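Local structure of glutamine cyclotransferase (Tannerella forsythia, 6QRO) at residues G63-H68 against Q90-A95. The protein probably converts N-terminal glutamine of peptides into pyroglutamate, as a zinc-binding type II glutaminyl cyclase of the peptidase M28 family. Sequence-based numbering, arbitrary orientation.
Sequences GELDRH and QNIVGA
Between 63-68 and 90-95, Leu65 CD1 makes every close contact: it lies 3.6 Å from Gly94 N, 3.7 Å from Gly94 CA and 3.8 Å from Ile92 CG2. No hydrogen bond crosses; the methyl is in van der Waals contact with the Gly94 backbone and the Ile92 methyl. Leu65 CB already points at the strand, and CD1, anti to CA (chi2 -176°), extends the reach to Gly94. Gly94 lacks a side chain where one would point at the helix, and the backbones accordingly come near, with Leu65 CA 5.8 Å from Gly94 CA. Ile92, on the same strand face, also packs on Leu61 and Ala62, one turn back along the helix. Val93, between them, points away and touches Trp189 on the other side of the sheet. In an intrahelical salt bridge, Arg67 NE and NH2 grip Glu64 OE2 side-on through bent bonds, each 3.3 Å, NE from 37° above the carboxylate plane and NH2 nearly along the C-O axis. Strand 86-96 is hydrogen-bonded to strands 71-80 and 157-163, whose Val72 and Phe162 Leu65 touches. The axes of 63-67 and 90-95 approach to 8.6 Å at 5°, consistent with helix-on-sheet packing in the alpha/beta fold of M28-type glutaminyl cyclases.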
ATOM      1  N   GLY A  63      -3.153 -16.140   3.449  1.00 16.34           N
ATOM      2  CA  GLY A  63      -3.473 -16.976   4.591  1.00 18.54           C
ATOM      3  C   GLY A  63      -3.849 -16.166   5.814  1.00 17.65           C
ATOM      4  O   GLY A  63      -4.828 -16.479   6.494  1.00 19.31           O
ATOM      5  N   GLU A  64      -3.106 -15.087   6.079  1.00 17.16           N
ATOM      6  CA  GLU A  64      -3.398 -14.227   7.226  1.00 16.12           C
ATOM      7  C   GLU A  64      -4.741 -13.539   7.078  1.00 15.82           C
ATOM      8  O   GLU A  64      -5.449 -13.349   8.070  1.00 16.35           O
ATOM      9  CB  GLU A  64      -2.295 -13.184   7.425  1.00 16.16           C
ATOM     10  CG  GLU A  64      -1.040 -13.785   8.013  1.00 15.81           C
ATOM     11  CD  GLU A  64      -1.281 -14.389   9.382  1.00 15.81           C
ATOM     12  OE1 GLU A  64      -1.737 -13.686  10.293  1.00 15.73           O
ATOM     13  OE2 GLU A  64      -1.046 -15.595   9.536  1.00 24.64           O
ATOM     14  N   LEU A  65      -5.081 -13.099   5.862  1.00 16.19           N
ATOM     15  CA  LEU A  65      -6.386 -12.481   5.645  1.00 19.30           C
ATOM     16  C   LEU A  65      -7.503 -13.455   5.972  1.00 18.34           C
ATOM     17  O   LEU A  65      -8.525 -13.074   6.558  1.00 16.94           O
ATOM     18  CB  LEU A  65      -6.538 -11.994   4.199  1.00 17.39           C
ATOM     19  CG  LEU A  65      -5.682 -10.818   3.750  1.00 14.99           C
ATOM     20  CD1 LEU A  65      -6.047 -10.435   2.328  1.00 10.85           C
ATOM     21  CD2 LEU A  65      -5.854  -9.659   4.708  1.00 11.56           C
ATOM     22  N   ASP A  66      -7.346 -14.706   5.542  1.00 18.87           N
ATOM     23  CA  ASP A  66      -8.346 -15.730   5.796  1.00 21.28           C
ATOM     24  C   ASP A  66      -8.436 -16.071   7.283  1.00 24.87           C
ATOM     25  O   ASP A  66      -9.534 -16.324   7.796  1.00 23.08           O
ATOM     26  CB  ASP A  66      -8.043 -16.948   4.929  1.00 20.94           C
ATOM     27  CG  ASP A  66      -9.299 -17.621   4.438  1.00 23.05           C
ATOM     28  OD1 ASP A  66     -10.283 -17.657   5.193  1.00 22.22           O
ATOM     29  OD2 ASP A  66      -9.348 -18.001   3.250  1.00 26.95           O
ATOM     30  N   ARG A  67      -7.288 -16.122   7.983  1.00 22.65           N
ATOM     31  CA  ARG A  67      -7.307 -16.370   9.424  1.00 21.08           C
ATOM     32  C   ARG A  67      -8.162 -15.360  10.163  1.00 20.48           C
ATOM     33  O   ARG A  67      -8.730 -15.682  11.212  1.00 24.69           O
ATOM     34  CB  ARG A  67      -5.904 -16.293  10.032  1.00 22.01           C
ATOM     35  CG  ARG A  67      -5.810 -16.951  11.412  1.00 22.97           C
ATOM     36  CD  ARG A  67      -4.441 -16.816  12.071  1.00 23.28           C
ATOM     37  NE  ARG A  67      -3.322 -17.219  11.222  1.00 28.00           N
ATOM     38  CZ  ARG A  67      -2.723 -18.404  11.283  1.00 32.13           C
ATOM     39  NH1 ARG A  67      -3.140 -19.325  12.147  1.00 37.44           N
ATOM     40  NH2 ARG A  67      -1.710 -18.674  10.477  1.00 32.75           N
ATOM     41  N   HIS A  68      -8.286 -14.145   9.639  1.00 23.01           N
ATOM     42  CA  HIS A  68      -9.005 -13.087  10.331  1.00 17.04           C
ATOM     43  C   HIS A  68     -10.357 -12.789   9.685  1.00 17.73           C
ATOM     44  O   HIS A  68     -10.877 -11.680   9.793  1.00 22.76           O
ATOM     45  CB  HIS A  68      -8.100 -11.863  10.414  1.00 16.67           C
ATOM     46  CG  HIS A  68      -6.843 -12.142  11.173  1.00 18.50           C
ATOM     47  ND1 HIS A  68      -6.849 -12.683  12.442  1.00 18.38           N
ATOM     48  CD2 HIS A  68      -5.543 -12.052  10.812  1.00 18.87           C
ATOM     49  CE1 HIS A  68      -5.605 -12.878  12.841  1.00 20.04           C
ATOM     50  NE2 HIS A  68      -4.793 -12.506  11.871  1.00 15.79           N
ATOM     51  N   GLN A  90      -0.080 -11.896  -8.308  1.00 15.03           N
ATOM     52  CA  GLN A  90      -1.217 -12.242  -7.460  1.00 13.45           C
ATOM     53  C   GLN A  90      -1.726 -10.955  -6.821  1.00 11.88           C
ATOM     54  O   GLN A  90      -1.025 -10.359  -6.005  1.00  9.81           O
ATOM     55  CB  GLN A  90      -0.871 -13.257  -6.362  1.00 14.64           C
ATOM     56  CG  GLN A  90      -0.451 -14.649  -6.781  1.00 14.71           C
ATOM     57  CD  GLN A  90       1.048 -14.884  -6.731  1.00 12.88           C
ATOM     58  OE1 GLN A  90       1.801 -14.034  -6.290  1.00 12.72           O
ATOM     59  NE2 GLN A  90       1.471 -16.071  -7.138  1.00 15.88           N
ATOM     60  N   ASN A  91      -2.907 -10.484  -7.243  1.00 12.26           N
ATOM     61  CA  ASN A  91      -3.647  -9.475  -6.486  1.00 13.41           C
ATOM     62  C   ASN A  91      -4.443 -10.177  -5.387  1.00 13.93           C
ATOM     63  O   ASN A  91      -5.248 -11.072  -5.676  1.00 11.79           O
ATOM     64  CB  ASN A  91      -4.601  -8.679  -7.373  1.00 12.89           C
ATOM     65  CG  ASN A  91      -3.879  -7.785  -8.390  1.00 11.04           C
ATOM     66  OD1 ASN A  91      -2.773  -7.297  -8.158  1.00  9.78           O
ATOM     67  ND2 ASN A  91      -4.546  -7.528  -9.495  1.00 13.43           N
ATOM     68  N   ILE A  92      -4.228  -9.771  -4.136  1.00 12.91           N
ATOM     69  CA  ILE A  92      -4.790 -10.465  -2.975  1.00 12.07           C
ATOM     70  C   ILE A  92      -5.872  -9.587  -2.355  1.00 10.31           C
ATOM     71  O   ILE A  92      -5.593  -8.474  -1.889  1.00 10.02           O
ATOM     72  CB  ILE A  92      -3.697 -10.824  -1.956  1.00 10.72           C
ATOM     73  CG1 ILE A  92      -2.598 -11.631  -2.650  1.00 10.10           C
ATOM     74  CG2 ILE A  92      -4.307 -11.631  -0.795  1.00 10.81           C
ATOM     75  CD1 ILE A  92      -1.283 -11.689  -1.894  1.00 11.63           C
ATOM     76  N   VAL A  93      -7.107 -10.088  -2.354  1.00 11.79           N
ATOM     77  CA  VAL A  93      -8.266  -9.352  -1.868  1.00 12.00           C
ATOM     78  C   VAL A  93      -8.832 -10.088  -0.661  1.00 12.00           C
ATOM     79  O   VAL A  93      -9.227 -11.259  -0.757  1.00 11.38           O
ATOM     80  CB  VAL A  93      -9.354  -9.180  -2.945  1.00 14.63           C
ATOM     81  CG1 VAL A  93     -10.576  -8.443  -2.344  1.00 13.43           C
ATOM     82  CG2 VAL A  93      -8.821  -8.420  -4.141  1.00 11.34           C
ATOM     83  N   GLY A  94      -8.935  -9.382   0.454  1.00 14.82           N
ATOM     84  CA  GLY A  94      -9.615  -9.917   1.610  1.00 13.17           C
ATOM     85  C   GLY A  94     -10.870  -9.101   1.774  1.00 11.04           C
ATOM     86  O   GLY A  94     -10.811  -7.884   1.994  1.00 10.82           O
ATOM     87  N   ALA A  95     -12.007  -9.746   1.569  1.00  9.01           N
ATOM     88  CA  ALA A  95     -13.303  -9.095   1.656  1.00 12.19           C
ATOM     89  C   ALA A  95     -13.901  -9.465   3.003  1.00 12.88           C
ATOM     90  O   ALA A  95     -14.157 -10.644   3.270  1.00 14.13           O
ATOM     91  CB  ALA A  95     -14.224  -9.522   0.516  1.00 13.66           C
TER